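Local structure of LRA-12 (Uncultured bacterium, 5AEB) at residues Lys19-Phe24 with His237-Gly242; Tyr31-Tyr36 with Asn65-Leu70; Ala92-Lys97 with Glu132-Asp137. The protein is a class B3 di-zinc metallo-beta-lactamase from a soil metagenome that hydrolyses beta-lactam antibiotics, carbapenems among them. One frame throughout, in Å; residues are numbered along the deposited sequence.

Interaction 1 (Lys19-Phe24 with His237-Gly242); sequences KPYRPF and HKPGDG. With SO4 (sulfate ion), chain E.
Phe24 and His237 lie face to face. Their ring centroids are 3.6 Å apart and the planes are tilted by only 11°. The rings overlap with little displacement, and Phe24 CG lies 3.4 Å from His237 CE1.

Two polar contacts use the edge of the imidazole. Tyr21 OH lies in the ring plane and forms a hydrogen bond with His237 ND1 at 3.1 Å. Tyr21 reaches it because CG is anti to the backbone N (chi1 -176°). His237 NE2 donates to O1 of a sulfate ion at 2.8 Å. Together these bonds should hold the ring in its rotation.

The sulfate has further partners. Gly240 N donates to O2 at 2.7 Å, and Gly242 N to O4. The extended Arg22 brings NH1 to 3.2 Å from sulfate O2, a charge contact rather than a clear hydrogen bond. The ion is probably from the crystallisation liquor.

Apolar contact is lighter. Pro239 CG sits 4.1 Å from Tyr21 CE1, and Pro239 CB meets Arg22 CD.

Segment 237-242 leaves helix 233-236 and makes a type II turn from Lys238 to Asp241. Met233 of that helix touches both Tyr21 and Phe24. Phe24 opens edge strand 24-27 and pairs with Tyr32 of strand 30-32.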
# COMPACT_ATOMS: atom_id res chain seq x y z
N LYS A 19 13.61 -9.39 -3.75
CA LYS A 19 13.72 -9.99 -5.07
C LYS A 19 13.11 -9.11 -6.20
O LYS A 19 11.94 -8.78 -6.14
CB LYS A 19 13.06 -11.37 -5.03
CG LYS A 19 13.18 -12.19 -6.31
CD LYS A 19 12.89 -13.65 -6.02
CE LYS A 19 13.14 -14.51 -7.25
NZ LYS A 19 11.98 -14.49 -8.17
N PRO A 20 13.91 -8.71 -7.20
CA PRO A 20 13.32 -7.88 -8.29
C PRO A 20 12.26 -8.61 -9.11
O PRO A 20 12.31 -9.83 -9.27
CB PRO A 20 14.53 -7.56 -9.20
CG PRO A 20 15.62 -8.52 -8.78
CD PRO A 20 15.38 -8.80 -7.32
N TYR A 21 11.31 -7.85 -9.63
CA TYR A 21 10.23 -8.40 -10.42
C TYR A 21 9.97 -7.46 -11.58
O TYR A 21 10.02 -6.24 -11.43
CB TYR A 21 8.96 -8.56 -9.57
CG TYR A 21 7.85 -9.22 -10.34
CD1 TYR A 21 7.82 -10.61 -10.49
CD2 TYR A 21 6.84 -8.46 -10.94
CE1 TYR A 21 6.81 -11.22 -11.20
CE2 TYR A 21 5.82 -9.08 -11.66
CZ TYR A 21 5.82 -10.46 -11.78
OH TYR A 21 4.84 -11.09 -12.49
N ARG A 22 9.68 -8.03 -12.74
CA ARG A 22 9.49 -7.24 -13.93
C ARG A 22 8.20 -6.41 -13.82
O ARG A 22 7.12 -6.98 -13.61
CB ARG A 22 9.43 -8.16 -15.14
CG ARG A 22 9.45 -7.43 -16.45
CD ARG A 22 9.37 -8.40 -17.62
NE ARG A 22 9.38 -7.63 -18.84
CZ ARG A 22 8.60 -7.86 -19.89
NH1 ARG A 22 7.71 -8.85 -19.86
NH2 ARG A 22 8.70 -7.08 -20.97
N PRO A 23 8.31 -5.06 -13.95
CA PRO A 23 7.15 -4.17 -13.81
C PRO A 23 6.15 -4.38 -14.95
O PRO A 23 6.55 -4.77 -16.05
CB PRO A 23 7.77 -2.77 -13.88
CG PRO A 23 9.02 -2.95 -14.69
CD PRO A 23 9.53 -4.33 -14.34
N PHE A 24 4.86 -4.20 -14.66
CA PHE A 24 3.80 -4.41 -15.65
C PHE A 24 2.59 -3.52 -15.43
O PHE A 24 2.35 -3.01 -14.32
CB PHE A 24 3.36 -5.89 -15.70
CG PHE A 24 2.63 -6.38 -14.47
CD1 PHE A 24 3.33 -6.75 -13.31
CD2 PHE A 24 1.24 -6.55 -14.49
CE1 PHE A 24 2.66 -7.23 -12.18
CE2 PHE A 24 0.56 -7.00 -13.36
CZ PHE A 24 1.27 -7.36 -12.20
N HIS A 237 -0.77 -13.27 -12.95
CA HIS A 237 0.11 -12.67 -13.94
C HIS A 237 1.49 -13.23 -13.89
O HIS A 237 2.09 -13.32 -12.82
CB HIS A 237 0.15 -11.16 -13.75
CG HIS A 237 1.13 -10.46 -14.65
ND1 HIS A 237 2.44 -10.36 -14.34
CD2 HIS A 237 0.96 -9.80 -15.85
CE1 HIS A 237 3.07 -9.67 -15.31
NE2 HIS A 237 2.17 -9.33 -16.23
N LYS A 238 2.02 -13.60 -15.06
CA LYS A 238 3.43 -13.98 -15.23
C LYS A 238 4.13 -12.91 -16.08
O LYS A 238 3.50 -12.27 -16.92
CB LYS A 238 3.54 -15.32 -15.99
CG LYS A 238 2.75 -16.49 -15.44
CD LYS A 238 3.55 -17.27 -14.41
CE LYS A 238 2.67 -18.30 -13.73
NZ LYS A 238 2.81 -18.18 -12.25
N PRO A 239 5.45 -12.72 -15.89
CA PRO A 239 6.14 -11.80 -16.80
C PRO A 239 5.92 -12.22 -18.26
O PRO A 239 6.07 -13.40 -18.60
CB PRO A 239 7.61 -11.95 -16.40
CG PRO A 239 7.59 -12.46 -15.00
CD PRO A 239 6.35 -13.29 -14.87
N GLY A 240 5.54 -11.27 -19.10
CA GLY A 240 5.30 -11.58 -20.50
C GLY A 240 3.86 -11.85 -20.91
O GLY A 240 3.60 -12.06 -22.09
N ASP A 241 2.93 -11.84 -19.95
CA ASP A 241 1.51 -12.07 -20.24
C ASP A 241 0.95 -11.04 -21.20
O ASP A 241 0.05 -11.33 -21.99
CB ASP A 241 0.65 -12.02 -18.96
CG ASP A 241 0.70 -13.31 -18.15
OD1 ASP A 241 1.45 -14.23 -18.51
OD2 ASP A 241 -0.02 -13.38 -17.13
N GLY A 242 1.48 -9.82 -21.12
CA GLY A 242 0.85 -8.71 -21.82
C GLY A 242 -0.33 -8.20 -21.02
O GLY A 242 -0.64 -8.72 -19.94
S SO4 E . 3.87 -8.04 -19.32
O1 SO4 E . 2.49 -8.36 -18.86
O2 SO4 E . 4.87 -8.71 -18.43
O3 SO4 E . 4.04 -6.57 -19.30
O4 SO4 E . 4.04 -8.50 -20.72

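Interaction 2 (Tyr31-Tyr36 with Asn65-Leu70); sequences YYIGTY and NNIKAL
Ile33 meets three side chains of helix 60-69 and the residue after it. Its CB lies 3.8 Å from Asn66 CB. Its CG2 touches Leu70 CD1 at 3.8 Å. Its CD1 reaches Ile67 CG1, also at 3.8 Å. CG1 of Ile33 sits between the backbone N and the carbonyl carbon (chi1 57°). That leaves CG2 for Leu70 and carries CD1 over to Ile67. This is the tightly packed part of the contact. Ile63 of the same helix and Leu42 of strand 41-45 also touch Ile33.

One polar bond borders this apolar patch. Asn66 ND2 donates to Ile33 O at 2.8 Å, with an N-H...O angle of 162°. The oxygen lies in the plane of the Asn66 amide. The donor, however, stands well above the carbonyl plane of Ile33, so the bond does not follow a lone pair. Asn66 ND2 also donates to a water at 3.1 Å, and this water is bonded to Gly34 O at 2.7 Å. The amide nitrogen thus has two acceptors, which should hold the group in place. This end is polar, and its link to Gly34 is made mainly through water.

The Tyr31 end is the solvent side. Tyr31 and Leu70 are partly exposed, while Ile33, Asn66 and Ile67 are buried. Leu70 CD1 lies 3.6 Å from Tyr31 CD2, and the two side chains lie side by side, pointing opposite ways. Phe72 meets the Tyr31 ring edge-to-face.

Gly34 lies about 9 Å from the side chain of the zinc ligand His89. The arrangement is a helix laid on a face of the larger mixed sheet near one edge. Such helix-on-sheet layers flank the central beta sandwich in the alpha-beta/beta-alpha fold of metallo-beta-lactamases.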
# COMPACT_ATOMS: atom_id res chain seq x y z
N TYR A 31 0.10 0.67 -12.86
CA TYR A 31 1.21 -0.23 -13.13
C TYR A 31 1.76 -0.74 -11.81
O TYR A 31 1.70 -0.05 -10.77
CB TYR A 31 2.34 0.49 -13.92
CG TYR A 31 1.94 1.04 -15.28
CD1 TYR A 31 1.19 2.20 -15.38
CD2 TYR A 31 2.34 0.41 -16.48
CE1 TYR A 31 0.80 2.70 -16.59
CE2 TYR A 31 1.98 0.93 -17.72
CZ TYR A 31 1.21 2.07 -17.76
OH TYR A 31 0.83 2.63 -18.94
N TYR A 32 2.28 -1.95 -11.86
CA TYR A 32 3.00 -2.57 -10.75
C TYR A 32 4.49 -2.32 -10.92
O TYR A 32 5.08 -2.74 -11.95
CB TYR A 32 2.78 -4.08 -10.73
CG TYR A 32 3.32 -4.76 -9.49
CD1 TYR A 32 4.63 -5.24 -9.44
CD2 TYR A 32 2.51 -4.93 -8.37
CE1 TYR A 32 5.13 -5.84 -8.30
CE2 TYR A 32 2.99 -5.55 -7.22
CZ TYR A 32 4.31 -6.00 -7.18
OH TYR A 32 4.79 -6.62 -6.04
N ILE A 33 5.12 -1.76 -9.89
CA ILE A 33 6.55 -1.41 -9.97
C ILE A 33 7.32 -1.87 -8.73
O ILE A 33 8.37 -1.32 -8.38
CB ILE A 33 6.78 0.11 -10.22
CG1 ILE A 33 6.12 0.94 -9.13
CG2 ILE A 33 6.31 0.49 -11.62
CD1 ILE A 33 6.54 2.40 -9.11
N GLY A 34 6.80 -2.90 -8.09
CA GLY A 34 7.34 -3.29 -6.79
C GLY A 34 8.28 -4.46 -6.90
O GLY A 34 8.75 -4.81 -8.00
N THR A 35 8.54 -5.10 -5.76
CA THR A 35 9.38 -6.27 -5.76
C THR A 35 8.51 -7.50 -5.96
O THR A 35 7.33 -7.40 -6.25
CB THR A 35 10.22 -6.40 -4.46
OG1 THR A 35 9.39 -6.71 -3.33
CG2 THR A 35 11.03 -5.15 -4.23
N TYR A 36 9.11 -8.66 -5.82
CA TYR A 36 8.39 -9.89 -6.03
C TYR A 36 7.21 -9.99 -5.04
O TYR A 36 6.15 -10.47 -5.44
CB TYR A 36 9.32 -11.10 -5.98
CG TYR A 36 8.62 -12.38 -6.39
CD1 TYR A 36 7.93 -13.13 -5.44
CD2 TYR A 36 8.65 -12.84 -7.72
CE1 TYR A 36 7.27 -14.29 -5.78
CE2 TYR A 36 8.00 -14.02 -8.07
CZ TYR A 36 7.30 -14.74 -7.09
OH TYR A 36 6.62 -15.90 -7.37
N ASN A 65 14.23 2.11 -11.58
CA ASN A 65 14.48 1.31 -12.78
C ASN A 65 13.18 0.85 -13.41
O ASN A 65 13.02 0.91 -14.64
CB ASN A 65 15.33 0.08 -12.48
CG ASN A 65 16.80 0.40 -12.27
OD1 ASN A 65 17.28 1.49 -12.64
ND2 ASN A 65 17.52 -0.53 -11.66
N ASN A 66 12.26 0.35 -12.57
CA ASN A 66 10.95 -0.12 -13.02
C ASN A 66 10.16 0.97 -13.72
O ASN A 66 9.58 0.73 -14.77
CB ASN A 66 10.14 -0.70 -11.85
CG ASN A 66 10.72 -1.98 -11.32
OD1 ASN A 66 11.56 -2.60 -11.96
ND2 ASN A 66 10.27 -2.39 -10.12
N ILE A 67 10.17 2.17 -13.16
CA ILE A 67 9.46 3.30 -13.76
C ILE A 67 10.05 3.63 -15.14
O ILE A 67 9.29 3.88 -16.10
CB ILE A 67 9.53 4.55 -12.86
CG1 ILE A 67 8.76 4.33 -11.55
CG2 ILE A 67 8.98 5.76 -13.60
CD1 ILE A 67 9.10 5.36 -10.48
N LYS A 68 11.39 3.64 -15.20
CA LYS A 68 12.15 3.88 -16.42
C LYS A 68 11.81 2.83 -17.48
O LYS A 68 11.50 3.18 -18.62
CB LYS A 68 13.67 3.83 -16.13
CG LYS A 68 14.48 4.85 -16.90
CD LYS A 68 15.96 4.80 -16.52
CE LYS A 68 16.80 4.37 -17.71
NZ LYS A 68 16.64 5.37 -18.82
N ALA A 69 11.87 1.56 -17.06
CA ALA A 69 11.59 0.39 -17.90
C ALA A 69 10.21 0.39 -18.54
O ALA A 69 10.03 -0.15 -19.62
CB ALA A 69 11.80 -0.90 -17.11
N LEU A 70 9.24 1.01 -17.89
CA LEU A 70 7.93 1.19 -18.50
C LEU A 70 7.89 2.44 -19.39
O LEU A 70 6.85 2.78 -19.94
CB LEU A 70 6.86 1.29 -17.43
CG LEU A 70 6.62 0.10 -16.51
CD1 LEU A 70 5.74 0.57 -15.34
CD2 LEU A 70 5.98 -1.08 -17.25
O HOH W 1 11.29 -5.04 -8.78

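Interaction 3 (Ala92-Lys97 with Glu132-Asp137)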
# COMPACT_ATOMS: atom_id res chain seq x y z
N ALA A 92 11.94 2.96 1.46
CA ALA A 92 12.64 3.87 0.52
C ALA A 92 11.89 5.17 0.24
O ALA A 92 12.24 5.91 -0.70
CB ALA A 92 12.97 3.16 -0.79
N MET A 93 10.86 5.44 1.04
CA MET A 93 10.02 6.62 0.81
C MET A 93 10.73 7.96 1.03
O MET A 93 10.59 8.88 0.22
CB MET A 93 8.74 6.55 1.65
CG MET A 93 7.72 7.62 1.29
SD MET A 93 7.22 7.42 -0.43
CE MET A 93 5.94 6.13 -0.30
N ALA A 94 11.48 8.09 2.13
CA ALA A 94 12.28 9.30 2.34
C ALA A 94 13.20 9.59 1.15
O ALA A 94 13.28 10.72 0.68
CB ALA A 94 13.07 9.23 3.64
N GLU A 95 13.86 8.55 0.65
CA GLU A 95 14.78 8.68 -0.46
C GLU A 95 14.06 9.07 -1.76
O GLU A 95 14.54 9.93 -2.52
CB GLU A 95 15.53 7.39 -0.65
CG GLU A 95 16.36 7.36 -1.91
CD GLU A 95 17.41 6.26 -1.89
OE1 GLU A 95 17.42 5.44 -0.93
OE2 GLU A 95 18.23 6.21 -2.85
N ILE A 96 12.92 8.44 -2.03
CA ILE A 96 12.19 8.74 -3.24
C ILE A 96 11.61 10.14 -3.16
O ILE A 96 11.57 10.87 -4.16
CB ILE A 96 11.15 7.64 -3.58
CG1 ILE A 96 11.90 6.49 -4.22
CG2 ILE A 96 10.08 8.12 -4.55
CD1 ILE A 96 11.28 5.15 -3.89
N LYS A 97 11.23 10.56 -1.97
CA LYS A 97 10.69 11.88 -1.82
C LYS A 97 11.79 12.90 -2.02
O LYS A 97 11.55 13.98 -2.61
CB LYS A 97 10.04 12.07 -0.45
CG LYS A 97 9.28 13.37 -0.35
CD LYS A 97 8.81 13.66 1.06
CE LYS A 97 8.14 15.01 1.09
NZ LYS A 97 8.24 15.57 2.46
N GLU A 132 13.67 5.32 7.50
CA GLU A 132 13.96 6.78 7.50
C GLU A 132 12.67 7.59 7.68
O GLU A 132 11.74 7.43 6.89
CB GLU A 132 14.71 7.21 6.23
CG GLU A 132 15.16 8.70 6.20
CD GLU A 132 16.25 9.03 7.21
OE1 GLU A 132 17.10 8.16 7.53
OE2 GLU A 132 16.24 10.17 7.74
N PRO A 133 12.60 8.42 8.74
CA PRO A 133 11.45 9.30 8.95
C PRO A 133 11.07 10.09 7.68
O PRO A 133 11.93 10.48 6.92
CB PRO A 133 11.93 10.27 10.01
CG PRO A 133 12.91 9.47 10.81
CD PRO A 133 13.59 8.56 9.82
N ILE A 134 9.78 10.29 7.48
CA ILE A 134 9.28 11.17 6.43
C ILE A 134 8.17 12.03 7.03
O ILE A 134 7.38 11.57 7.88
CB ILE A 134 8.68 10.46 5.19
CG1 ILE A 134 9.23 9.06 4.95
CG2 ILE A 134 8.99 11.31 3.97
CD1 ILE A 134 8.44 7.99 5.68
N ILE A 135 8.09 13.27 6.57
CA ILE A 135 7.01 14.16 7.01
C ILE A 135 6.02 14.35 5.86
O ILE A 135 6.41 14.76 4.76
CB ILE A 135 7.57 15.51 7.48
CG1 ILE A 135 8.43 15.28 8.73
CG2 ILE A 135 6.46 16.55 7.72
CD1 ILE A 135 9.47 16.36 8.93
N ALA A 136 4.75 14.06 6.10
CA ALA A 136 3.75 14.25 5.06
C ALA A 136 3.46 15.76 4.79
O ALA A 136 3.38 16.57 5.70
CB ALA A 136 2.49 13.50 5.40
N ASP A 137 3.34 16.10 3.51
CA ASP A 137 2.92 17.39 3.10
C ASP A 137 1.40 17.52 3.23
O ASP A 137 0.91 18.60 3.42
CB ASP A 137 3.38 17.66 1.67
CG ASP A 137 4.89 17.50 1.51
OD1 ASP A 137 5.61 18.44 1.84
OD2 ASP A 137 5.37 16.45 1.09
O HOH W 2 11.87 6.22 4.44
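Lys97 stretches from helix 93-100 to two acceptors on segment 132-137. Its NZ donates to Ile135 O at 3.0 Å, and the C=O...N angle of 161° puts the nitrogen nearly in line with the carbonyl. The same NZ forms a salt bridge with Asp137 OD2 at 3.3 Å. That oxygen has a second partner, since Leu104 N of strand 103-107 also bonds to it. CG of Lys97 is anti to the backbone N (chi1 -171°) and the chain beyond is extended, which gives the amine its reach. On the way, Lys97 CD passes Ile134 CG2 at 3.7 Å.

The helix belongs to one of the layers that flank the sheets in the metallo-beta-lactamase fold. Ala92 is its N-cap residue. Near this first turn the backbone N of Ala94 donates to a water at 3.0 Å, and the water is bonded to Glu132 O at 2.7 Å. The water thus serves a helix N-H and a loop carbonyl together.

Apolar groups fill in between. Ala94 CB makes a tight contact with Glu132 CG at 3.3 Å. Ile134 CG1 lies against Ala94 and Met93 CB. Ile134 also touches Leu104, and Met93 packs on Leu80 of strand 77-81.

Overall arrangement
Interactions 1 and 2 are neighbours, with centres 9 Å apart. They meet where strand 24-27 pairs with strand 30-32; backbone hydrogen bonds join Phe24 to Tyr32 and, in the loops beside it, Lys19 to Tyr36. Interaction 2 is the buried one and rests on aliphatic packing with one amide-to-backbone bond. Interactions 1 and 3 are only partly buried and bring charged or anion-binding groups to the surface. Interaction 1 pairs two loops by ring stacking and a bound sulfate. Interaction 3 joins a helix to a loop by a lysine. Its centre lies 27 Å from that of interaction 1. Interactions 2 and 3 each include a bridging water. Both fall within the chain loop closed by interaction 1.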